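Peruvianin-I (Thevetia peruviana, PDB 6ORM) acts as a cysteine peptidase of the plant's latex, a germin-like protein of the cupin family with proteolytic activity. Local coordinates at residues Cys77-Gly82 with His135-Val140; Ala99-Ile104 with Asn144-Ala149; Phe37-Phe42 with Thr57-Gly62. All coordinates share one frame; numbering follows the deposited sequence.

Contact 1 (Cys77-Gly82 with His135-Val140); sequences CVLLPG and HFTVNV
N139 reaches over to the turn that follows strand 73-79 and meets it with the nitrogen end of its amide. ND2 lies 2.9 Å from L80 O, a weak hydrogen bond with an N-H...O angle of 149°, and stands 3.1 Å from L79 O, so two successive backbone carbonyls gather at one nitrogen. Because CG is anti to the backbone N (chi1 -172°), the amide extends toward these carbonyls while N139 CB rests 4.0 Å from L79 CB. Further along the turn, the backbone N of G82 gives its hydrogen to a water that in turn donates to N139 O, 3.0 Å away. The apolar half of the contact is carried by L79: its CD1 touches T137 CG2 at 3.8 Å, the two side chains crossing obliquely, and comes 3.9 Å from N139 N. T137 turns its methyl to the leucine and its hydroxyl elsewhere, to E106. The N139 amide has further backbone partners, with ND2 bonded also to G143 O and OD1 to G141 N. Strands 77-79 and 135-139 belong to different sheets of the cupin beta-barrel; their axes stay 8.2 Å apart at an angle of 42°, so side chains rather than paired backbones fill the gap. Strand 145-151 lies close to both, F147 touching C77 and T137. With carbonyls at ND2 and a backbone N-H at OD1, the orientation of the buried N139 amide is fixed, and its polar atoms are met by main chain of two loops, the turn at L80 and the loop of G141 and G143 that follows N139.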
loop_
_atom_site.group_PDB
_atom_site.type_symbol
_atom_site.label_atom_id
_atom_site.label_comp_id
_atom_site.label_asym_id
_atom_site.label_seq_id
_atom_site.Cartn_x
_atom_site.Cartn_y
_atom_site.Cartn_z
ATOM N N CYS A 77 -25.082 -12.166 6.975
ATOM C CA CYS A 77 -26.302 -11.696 6.339
ATOM C C CYS A 77 -27.327 -12.817 6.364
ATOM O O CYS A 77 -27.040 -13.936 5.926
ATOM C CB CYS A 77 -26.037 -11.238 4.904
ATOM S SG CYS A 77 -24.827 -9.890 4.720
ATOM N N VAL A 78 -28.519 -12.516 6.869
ATOM C CA VAL A 78 -29.637 -13.451 6.880
ATOM C C VAL A 78 -30.777 -12.832 6.084
ATOM O O VAL A 78 -31.142 -11.673 6.310
ATOM C CB VAL A 78 -30.078 -13.790 8.315
ATOM C CG1 VAL A 78 -31.285 -14.721 8.305
ATOM C CG2 VAL A 78 -28.919 -14.409 9.088
ATOM N N LEU A 79 -31.331 -13.606 5.156
ATOM C CA LEU A 79 -32.423 -13.163 4.301
ATOM C C LEU A 79 -33.659 -13.987 4.619
ATOM O O LEU A 79 -33.623 -15.220 4.542
ATOM C CB LEU A 79 -32.054 -13.303 2.823
ATOM C CG LEU A 79 -31.024 -12.328 2.251
ATOM C CD1 LEU A 79 -30.608 -12.757 0.852
ATOM C CD2 LEU A 79 -31.577 -10.910 2.238
ATOM N N LEU A 80 -34.745 -13.308 4.983
ATOM C CA LEU A 80 -36.033 -13.963 5.099
ATOM C C LEU A 80 -36.451 -14.511 3.737
ATOM O O LEU A 80 -35.885 -14.132 2.707
ATOM C CB LEU A 80 -37.077 -12.978 5.622
ATOM C CG LEU A 80 -36.843 -12.438 7.032
ATOM C CD1 LEU A 80 -37.819 -11.317 7.340
ATOM C CD2 LEU A 80 -36.964 -13.556 8.057
ATOM N N PRO A 81 -37.423 -15.424 3.704
ATOM C CA PRO A 81 -37.997 -15.831 2.416
ATOM C C PRO A 81 -38.450 -14.613 1.623
ATOM O O PRO A 81 -39.040 -13.678 2.167
ATOM C CB PRO A 81 -39.176 -16.720 2.823
ATOM C CG PRO A 81 -38.766 -17.287 4.140
ATOM C CD PRO A 81 -37.973 -16.207 4.826
ATOM N N GLY A 82 -38.153 -14.623 0.325
ATOM C CA GLY A 82 -38.427 -13.480 -0.520
ATOM C C GLY A 82 -37.528 -12.285 -0.296
ATOM O O GLY A 82 -37.701 -11.266 -0.976
ATOM N N HIS A 135 -23.550 -4.891 -6.363
ATOM C CA HIS A 135 -23.867 -6.303 -6.211
ATOM C C HIS A 135 -25.207 -6.452 -5.503
ATOM O O HIS A 135 -25.808 -5.476 -5.045
ATOM C CB HIS A 135 -22.763 -7.049 -5.448
ATOM C CG HIS A 135 -22.532 -6.540 -4.060
ATOM N ND1 HIS A 135 -21.637 -5.530 -3.777
ATOM C CD2 HIS A 135 -23.074 -6.905 -2.875
ATOM C CE1 HIS A 135 -21.639 -5.295 -2.477
ATOM N NE2 HIS A 135 -22.500 -6.117 -1.906
ATOM N N PHE A 136 -25.667 -7.699 -5.412
ATOM C CA PHE A 136 -26.945 -8.002 -4.786
ATOM C C PHE A 136 -26.967 -9.462 -4.367
ATOM O O PHE A 136 -26.201 -10.287 -4.872
ATOM C CB PHE A 136 -28.121 -7.715 -5.727
ATOM C CG PHE A 136 -28.126 -8.570 -6.968
ATOM C CD1 PHE A 136 -28.696 -9.835 -6.960
ATOM C CD2 PHE A 136 -27.564 -8.105 -8.144
ATOM C CE1 PHE A 136 -28.694 -10.619 -8.096
ATOM C CE2 PHE A 136 -27.563 -8.884 -9.284
ATOM C CZ PHE A 136 -28.129 -10.140 -9.260
ATOM N N THR A 137 -27.879 -9.768 -3.448
ATOM C CA THR A 137 -28.229 -11.134 -3.098
ATOM C C THR A 137 -29.743 -11.242 -3.013
ATOM O O THR A 137 -30.403 -10.362 -2.453
ATOM C CB THR A 137 -27.607 -11.558 -1.758
ATOM O OG1 THR A 137 -26.219 -11.203 -1.729
ATOM C CG2 THR A 137 -27.744 -13.053 -1.562
ATOM N N VAL A 138 -30.294 -12.310 -3.589
ATOM C CA VAL A 138 -31.720 -12.602 -3.505
ATOM C C VAL A 138 -31.888 -14.015 -2.966
ATOM O O VAL A 138 -31.201 -14.943 -3.406
ATOM C CB VAL A 138 -32.426 -12.451 -4.870
ATOM C CG1 VAL A 138 -33.917 -12.762 -4.744
ATOM C CG2 VAL A 138 -32.216 -11.049 -5.429
ATOM N N ASN A 139 -32.803 -14.175 -2.013
ATOM C CA ASN A 139 -33.152 -15.482 -1.470
ATOM C C ASN A 139 -34.058 -16.215 -2.456
ATOM O O ASN A 139 -35.181 -15.773 -2.716
ATOM C CB ASN A 139 -33.841 -15.311 -0.117
ATOM C CG ASN A 139 -34.064 -16.626 0.606
ATOM O OD1 ASN A 139 -33.869 -17.704 0.045
ATOM N ND2 ASN A 139 -34.483 -16.540 1.863
ATOM N N VAL A 140 -33.571 -17.327 -3.010
ATOM C CA VAL A 140 -34.343 -18.123 -3.956
ATOM C C VAL A 140 -34.660 -19.517 -3.422
ATOM O O VAL A 140 -35.227 -20.337 -4.145
ATOM C CB VAL A 140 -33.632 -18.212 -5.323
ATOM C CG1 VAL A 140 -33.542 -16.832 -5.960
ATOM C CG2 VAL A 140 -32.250 -18.835 -5.177
HETATM O O HOH W 1 -37.194 -16.679 -0.699
#

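Contact 2 (Ala99-Ile104 with Asn144-Ala149); sequences ATEGEI and NATFYA. With NAG (2-acetamido-2-deoxy-beta-D-glucopyranose), chain E.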
loop_
_atom_site.group_PDB
_atom_site.type_symbol
_atom_site.label_atom_id
_atom_site.label_comp_id
_atom_site.label_asym_id
_atom_site.label_seq_id
_atom_site.Cartn_x
_atom_site.Cartn_y
_atom_site.Cartn_z
ATOM N N ALA A 99 -21.941 -18.903 1.246
ATOM C CA ALA A 99 -23.284 -19.336 1.596
ATOM C C ALA A 99 -23.211 -20.514 2.559
ATOM O O ALA A 99 -22.414 -21.436 2.372
ATOM C CB ALA A 99 -24.065 -19.731 0.341
ATOM N N THR A 100 -24.030 -20.465 3.610
ATOM C CA THR A 100 -24.059 -21.527 4.611
ATOM C C THR A 100 -25.437 -22.130 4.855
ATOM O O THR A 100 -25.507 -23.248 5.378
ATOM C CB THR A 100 -23.501 -21.020 5.951
ATOM O OG1 THR A 100 -24.277 -19.905 6.405
ATOM C CG2 THR A 100 -22.046 -20.587 5.792
ATOM N N GLU A 101 -26.522 -21.445 4.502
ATOM C CA GLU A 101 -27.863 -21.975 4.704
ATOM C C GLU A 101 -28.767 -21.451 3.599
ATOM O O GLU A 101 -28.668 -20.285 3.213
ATOM C CB GLU A 101 -28.410 -21.584 6.082
ATOM C CG GLU A 101 -29.921 -21.674 6.219
ATOM C CD GLU A 101 -30.437 -20.923 7.433
ATOM O OE1 GLU A 101 -30.731 -19.710 7.304
ATOM O OE2 GLU A 101 -30.545 -21.546 8.513
ATOM N N GLY A 102 -29.640 -22.318 3.088
ATOM C CA GLY A 102 -30.558 -21.899 2.049
ATOM C C GLY A 102 -29.857 -21.756 0.709
ATOM O O GLY A 102 -28.776 -22.302 0.469
ATOM N N GLU A 103 -30.494 -20.997 -0.180
ATOM C CA GLU A 103 -30.000 -20.799 -1.535
ATOM C C GLU A 103 -30.248 -19.366 -1.972
ATOM O O GLU A 103 -31.322 -18.809 -1.727
ATOM C CB GLU A 103 -30.658 -21.749 -2.541
ATOM C CG GLU A 103 -30.370 -23.209 -2.305
ATOM C CD GLU A 103 -30.941 -24.080 -3.401
ATOM O OE1 GLU A 103 -31.373 -23.525 -4.435
ATOM O OE2 GLU A 103 -30.962 -25.315 -3.223
ATOM N N ILE A 104 -29.247 -18.773 -2.622
ATOM C CA ILE A 104 -29.285 -17.365 -2.984
ATOM C C ILE A 104 -28.855 -17.187 -4.432
ATOM O O ILE A 104 -28.085 -17.984 -4.979
ATOM C CB ILE A 104 -28.386 -16.509 -2.066
ATOM C CG1 ILE A 104 -26.963 -17.072 -2.046
ATOM C CG2 ILE A 104 -28.958 -16.433 -0.671
ATOM C CD1 ILE A 104 -26.001 -16.297 -1.172
ATOM N N ASN A 144 -34.949 -19.294 5.574
ATOM C CA ASN A 144 -33.942 -18.246 5.611
ATOM C C ASN A 144 -32.700 -18.657 4.834
ATOM O O ASN A 144 -32.314 -19.829 4.810
ATOM C CB ASN A 144 -33.522 -17.934 7.047
ATOM C CG ASN A 144 -34.619 -17.292 7.867
ATOM O OD1 ASN A 144 -35.617 -16.798 7.342
ATOM N ND2 ASN A 144 -34.426 -17.303 9.182
ATOM N N ALA A 145 -32.061 -17.671 4.219
ATOM C CA ALA A 145 -30.746 -17.833 3.618
ATOM C C ALA A 145 -29.724 -17.121 4.492
ATOM O O ALA A 145 -29.956 -15.986 4.923
ATOM C CB ALA A 145 -30.720 -17.278 2.195
ATOM N N THR A 146 -28.605 -17.785 4.763
ATOM C CA THR A 146 -27.516 -17.202 5.535
ATOM C C THR A 146 -26.232 -17.261 4.722
ATOM O O THR A 146 -25.914 -18.300 4.134
ATOM C CB THR A 146 -27.325 -17.931 6.870
ATOM O OG1 THR A 146 -28.540 -17.874 7.628
ATOM C CG2 THR A 146 -26.200 -17.291 7.678
ATOM N N PHE A 147 -25.510 -16.144 4.675
ATOM C CA PHE A 147 -24.181 -16.128 4.089
ATOM C C PHE A 147 -23.297 -15.162 4.861
ATOM O O PHE A 147 -23.779 -14.225 5.501
ATOM C CB PHE A 147 -24.208 -15.770 2.593
ATOM C CG PHE A 147 -24.823 -14.433 2.280
ATOM C CD1 PHE A 147 -26.194 -14.302 2.142
ATOM C CD2 PHE A 147 -24.025 -13.316 2.082
ATOM C CE1 PHE A 147 -26.760 -13.081 1.835
ATOM C CE2 PHE A 147 -24.586 -12.091 1.774
ATOM C CZ PHE A 147 -25.956 -11.975 1.645
ATOM N N TYR A 148 -21.993 -15.416 4.802
ATOM C CA TYR A 148 -20.990 -14.596 5.463
ATOM C C TYR A 148 -20.131 -13.914 4.411
ATOM O O TYR A 148 -19.672 -14.560 3.463
ATOM C CB TYR A 148 -20.120 -15.444 6.392
ATOM C CG TYR A 148 -20.891 -16.026 7.548
ATOM C CD1 TYR A 148 -21.669 -17.162 7.387
ATOM C CD2 TYR A 148 -20.856 -15.426 8.800
ATOM C CE1 TYR A 148 -22.384 -17.692 8.440
ATOM C CE2 TYR A 148 -21.565 -15.949 9.861
ATOM C CZ TYR A 148 -22.327 -17.082 9.674
ATOM O OH TYR A 148 -23.039 -17.608 10.726
ATOM N N ALA A 149 -19.926 -12.615 4.576
ATOM C CA ALA A 149 -19.066 -11.836 3.698
ATOM C C ALA A 149 -17.753 -11.549 4.416
ATOM O O ALA A 149 -17.748 -10.906 5.470
ATOM C CB ALA A 149 -19.750 -10.534 3.281
HETATM C C1 NAG E . -35.309 -16.756 10.177
HETATM C C2 NAG E . -36.151 -17.847 10.830
HETATM C C3 NAG E . -37.006 -17.258 11.954
HETATM C C4 NAG E . -36.124 -16.509 12.947
HETATM C C5 NAG E . -35.269 -15.475 12.212
HETATM C C6 NAG E . -34.243 -14.815 13.105
HETATM C C7 NAG E . -36.825 -19.846 9.587
HETATM C C8 NAG E . -37.745 -20.417 8.551
HETATM N N2 NAG E . -36.972 -18.544 9.852
HETATM O O3 NAG E . -37.731 -18.285 12.627
HETATM O O4 NAG E . -36.944 -15.857 13.914
HETATM O O5 NAG E . -34.521 -16.109 11.165
HETATM O O6 NAG E . -33.220 -15.733 13.468
HETATM O O7 NAG E . -35.985 -20.533 10.160
HETATM O O HOH W 2 -32.014 -18.545 9.956
#
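A classic beta bulge joins strands 95-101 and 145-151 in the larger antiparallel sheet of the cupin fold: two residues, T100 and E101, stand opposite the single residue T146, and the register slips by one from the A99-F147 pair. T146 O takes hydrogens from T100 N, at 2.9 Å and nearly straight (172°), and from E101 N at 3.2 Å, while T146 N donates back to E101 O. T100 OG1, set between its own backbone N and carbonyl carbon (chi1 59°), adds a weak bond to T146 O and sits near the plane of the Y148 ring, at the edge, 3.6 Å from CE1. The extended E101 side chain crosses T146 at a slant, and T146 OG1 donates to E101 OE1 at 2.9 Å, from 64° out of the carboxylate plane. Were E101 an alanine, T146 OG1 would probably be left without this acceptor and the water that links OE1 to N144 without one of its anchors. After the bulge, G102 turns the chain with positive phi, where a CB would collide with N144 O. I104 then packs back over the start of the strand, its CG2 tight on A145 CB at 3.5 Å and its CD1 3.9 Å from F147 CD1. The glycan begins at N144: ND2 lies 2.8 Å from the bridging water, and the covalent bond from N144 ND2 to C1 of the chain E NAG measures 1.4 Å.

Contact 3 (Phe37-Phe42 with Thr57-Gly62); sequences FIYSGF and TFVTAG. With NAG (2-acetamido-2-deoxy-beta-D-glucopyranose), chain D; NAG (2-acetamido-2-deoxy-beta-D-glucopyranose), chain B.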
loop_
_atom_site.group_PDB
_atom_site.type_symbol
_atom_site.label_atom_id
_atom_site.label_comp_id
_atom_site.label_asym_id
_atom_site.label_seq_id
_atom_site.Cartn_x
_atom_site.Cartn_y
_atom_site.Cartn_z
ATOM N N PHE A 37 -9.476 -10.787 21.955
ATOM C CA PHE A 37 -9.245 -11.314 20.619
ATOM C C PHE A 37 -10.313 -12.305 20.187
ATOM O O PHE A 37 -10.211 -12.878 19.097
ATOM C CB PHE A 37 -7.845 -11.930 20.549
ATOM C CG PHE A 37 -6.752 -10.928 20.800
ATOM C CD1 PHE A 37 -6.271 -10.139 19.771
ATOM C CD2 PHE A 37 -6.238 -10.744 22.076
ATOM C CE1 PHE A 37 -5.281 -9.201 19.998
ATOM C CE2 PHE A 37 -5.246 -9.807 22.310
ATOM C CZ PHE A 37 -4.767 -9.035 21.267
ATOM N N ILE A 38 -11.332 -12.514 21.011
ATOM C CA ILE A 38 -12.514 -13.281 20.645
ATOM C C ILE A 38 -13.671 -12.306 20.456
ATOM O O ILE A 38 -13.746 -11.267 21.122
ATOM C CB ILE A 38 -12.843 -14.347 21.713
ATOM C CG1 ILE A 38 -13.986 -15.255 21.255
ATOM C CG2 ILE A 38 -13.171 -13.692 23.045
ATOM C CD1 ILE A 38 -14.338 -16.340 22.254
ATOM N N TYR A 39 -14.557 -12.623 19.515
ATOM C CA TYR A 39 -15.802 -11.882 19.351
ATOM C C TYR A 39 -16.938 -12.876 19.178
ATOM O O TYR A 39 -16.869 -13.756 18.316
ATOM C CB TYR A 39 -15.748 -10.924 18.155
ATOM C CG TYR A 39 -16.994 -10.074 18.028
ATOM C CD1 TYR A 39 -17.201 -8.986 18.867
ATOM C CD2 TYR A 39 -17.969 -10.370 17.082
ATOM C CE1 TYR A 39 -18.338 -8.208 18.763
ATOM C CE2 TYR A 39 -19.110 -9.598 16.970
ATOM C CZ TYR A 39 -19.290 -8.520 17.813
ATOM O OH TYR A 39 -20.424 -7.747 17.709
ATOM N N SER A 40 -17.987 -12.728 19.991
ATOM C CA SER A 40 -19.055 -13.718 20.075
ATOM C C SER A 40 -20.398 -13.163 19.609
ATOM O O SER A 40 -21.443 -13.749 19.909
ATOM C CB SER A 40 -19.173 -14.246 21.507
ATOM O OG SER A 40 -18.037 -15.012 21.862
ATOM N N GLY A 41 -20.389 -12.045 18.881
ATOM C CA GLY A 41 -21.634 -11.416 18.473
ATOM C C GLY A 41 -22.536 -12.302 17.634
ATOM O O GLY A 41 -23.762 -12.172 17.695
ATOM N N PHE A 42 -21.958 -13.215 16.850
ATOM C CA PHE A 42 -22.779 -14.054 15.983
ATOM C C PHE A 42 -23.638 -15.041 16.756
ATOM O O PHE A 42 -24.539 -15.643 16.164
ATOM C CB PHE A 42 -21.904 -14.834 14.997
ATOM C CG PHE A 42 -21.352 -14.000 13.882
ATOM C CD1 PHE A 42 -21.948 -12.801 13.530
ATOM C CD2 PHE A 42 -20.239 -14.423 13.178
ATOM C CE1 PHE A 42 -21.438 -12.036 12.499
ATOM C CE2 PHE A 42 -19.723 -13.665 12.145
ATOM C CZ PHE A 42 -20.324 -12.470 11.803
ATOM N N THR A 57 -25.506 -8.574 10.569
ATOM C CA THR A 57 -24.800 -8.494 11.843
ATOM C C THR A 57 -23.347 -8.170 11.517
ATOM O O THR A 57 -22.639 -8.993 10.928
ATOM C CB THR A 57 -24.933 -9.791 12.638
ATOM O OG1 THR A 57 -26.321 -10.097 12.814
ATOM C CG2 THR A 57 -24.277 -9.649 14.007
ATOM N N PHE A 58 -22.914 -6.969 11.893
ATOM C CA PHE A 58 -21.631 -6.426 11.470
ATOM C C PHE A 58 -20.517 -6.827 12.425
ATOM O O PHE A 58 -20.699 -6.829 13.646
ATOM C CB PHE A 58 -21.695 -4.900 11.398
ATOM C CG PHE A 58 -22.571 -4.373 10.303
ATOM C CD1 PHE A 58 -22.097 -4.270 9.005
ATOM C CD2 PHE A 58 -23.867 -3.969 10.573
ATOM C CE1 PHE A 58 -22.904 -3.775 7.996
ATOM C CE2 PHE A 58 -24.679 -3.475 9.570
ATOM C CZ PHE A 58 -24.198 -3.377 8.280
ATOM N N VAL A 59 -19.364 -7.182 11.860
ATOM C CA VAL A 59 -18.144 -7.300 12.652
ATOM C C VAL A 59 -17.037 -6.514 11.966
ATOM O O VAL A 59 -16.192 -7.084 11.263
ATOM C CB VAL A 59 -17.719 -8.762 12.879
ATOM C CG1 VAL A 59 -16.656 -8.826 13.964
ATOM C CG2 VAL A 59 -18.911 -9.624 13.258
ATOM N N THR A 60 -17.054 -5.198 12.147
ATOM C CA THR A 60 -15.948 -4.329 11.792
ATOM C C THR A 60 -15.188 -3.952 13.061
ATOM O O THR A 60 -15.537 -4.369 14.169
ATOM C CB THR A 60 -16.454 -3.084 11.059
ATOM O OG1 THR A 60 -17.064 -2.195 12.003
ATOM C CG2 THR A 60 -17.470 -3.465 9.991
ATOM N N ALA A 61 -14.129 -3.155 12.899
ATOM C CA ALA A 61 -13.401 -2.650 14.058
ATOM C C ALA A 61 -14.304 -1.874 15.011
ATOM O O ALA A 61 -13.977 -1.752 16.197
ATOM C CB ALA A 61 -12.233 -1.771 13.608
ATOM N N GLY A 62 -15.431 -1.348 14.523
ATOM C CA GLY A 62 -16.372 -0.673 15.401
ATOM C C GLY A 62 -17.031 -1.602 16.400
ATOM O O GLY A 62 -17.415 -1.174 17.491
HETATM C C1 NAG D . -27.701 -5.742 17.214
HETATM C C2 NAG D . -26.336 -5.616 17.880
HETATM C C3 NAG D . -26.437 -4.825 19.183
HETATM C C4 NAG D . -27.144 -3.495 18.949
HETATM C C5 NAG D . -28.491 -3.750 18.286
HETATM C C6 NAG D . -29.241 -2.482 17.947
HETATM C C7 NAG D . -24.837 -7.488 17.345
HETATM C C8 NAG D . -24.365 -8.851 17.755
HETATM N N2 NAG D . -25.765 -6.930 18.128
HETATM O O3 NAG D . -25.118 -4.608 19.674
HETATM O O4 NAG D . -27.361 -2.816 20.183
HETATM O O5 NAG D . -28.283 -4.452 17.054
HETATM O O6 NAG D . -28.674 -1.826 16.822
HETATM O O7 NAG D . -24.397 -6.919 16.352
HETATM C C1 NAG B . -29.663 -7.713 12.828
HETATM C C2 NAG B . -30.171 -6.404 13.401
HETATM C C3 NAG B . -29.124 -5.813 14.335
HETATM C C4 NAG B . -28.660 -6.843 15.362
HETATM C C5 NAG B . -28.337 -8.189 14.710
HETATM C C6 NAG B . -28.068 -9.288 15.714
HETATM C C7 NAG B . -31.749 -5.028 12.118
HETATM C C8 NAG B . -31.912 -4.060 10.985
HETATM N N2 NAG B . -30.504 -5.462 12.343
HETATM O O3 NAG B . -29.675 -4.676 14.989
HETATM O O4 NAG B . -27.458 -6.383 15.963
HETATM O O5 NAG B . -29.422 -8.627 13.880
HETATM O O6 NAG B . -29.221 -9.602 16.484
HETATM O O7 NAG B . -32.700 -5.398 12.798
HETATM O O HOH W 3 -21.810 -8.001 15.666
#
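A single water is gripped by three groups between Y39 and F58: it accepts from Y39 OH at 2.5 Å, donates to F58 O at 2.6 Å, and donates also to O7 of the N-acetylglucosamine (NAG) of chain D, the distance from water to NAG O7 being 2.9 Å. It lies at the edge of the tyrosine ring, in its plane. Y39 CG is anti to the backbone N (chi1 -176°), which sends the ring back toward 57-62, where CD2 touches V59 CG1 at 3.7 Å. The other valine methyl, CG2, presses on F42 CZ at 3.5 Å, so V59 wedges its two branches against two aromatic rings. This cupin segment also forms part of a subunit interface: I38 and Y39 continue the sheet by antiparallel pairing with a strand of the second subunit, and L126 of that subunit packs on V59. One face of the Y39 ring receives G41 N, offset toward the rim; a side chain at G41 would clash with the ring. F42 brings its edge to T57 O, which lies in the ring plane 3.6 Å from CE1. T57 sends OG1 to R76 and holds CG2 3.9 Å from F42 CD1, with O7 of the chain D NAG 3.6 Å from that methyl.

From the N terminus, contact 3 comes first: 37-42 meets 57-62 across a short loop that includes strand 54-57, and it closes before the others open. Contacts 1 and 2 then cross, their segments following in the order 77-82, 99-104, 135-140, 144-149. Contact 1 ties the end of strand 73-79 to strand 135-139 of the three-stranded sheet, and contact 2 joins strands 95-101 and 145-151 in the five-stranded one. Their centres are 8 Å apart, and L79 N probably bonds to A145 O at 2.8 Å where strands 73-79 and 145-151 run side by side. Contact 3 reaches contact 2 through F42, whose ring meets Y148 edge-to-face.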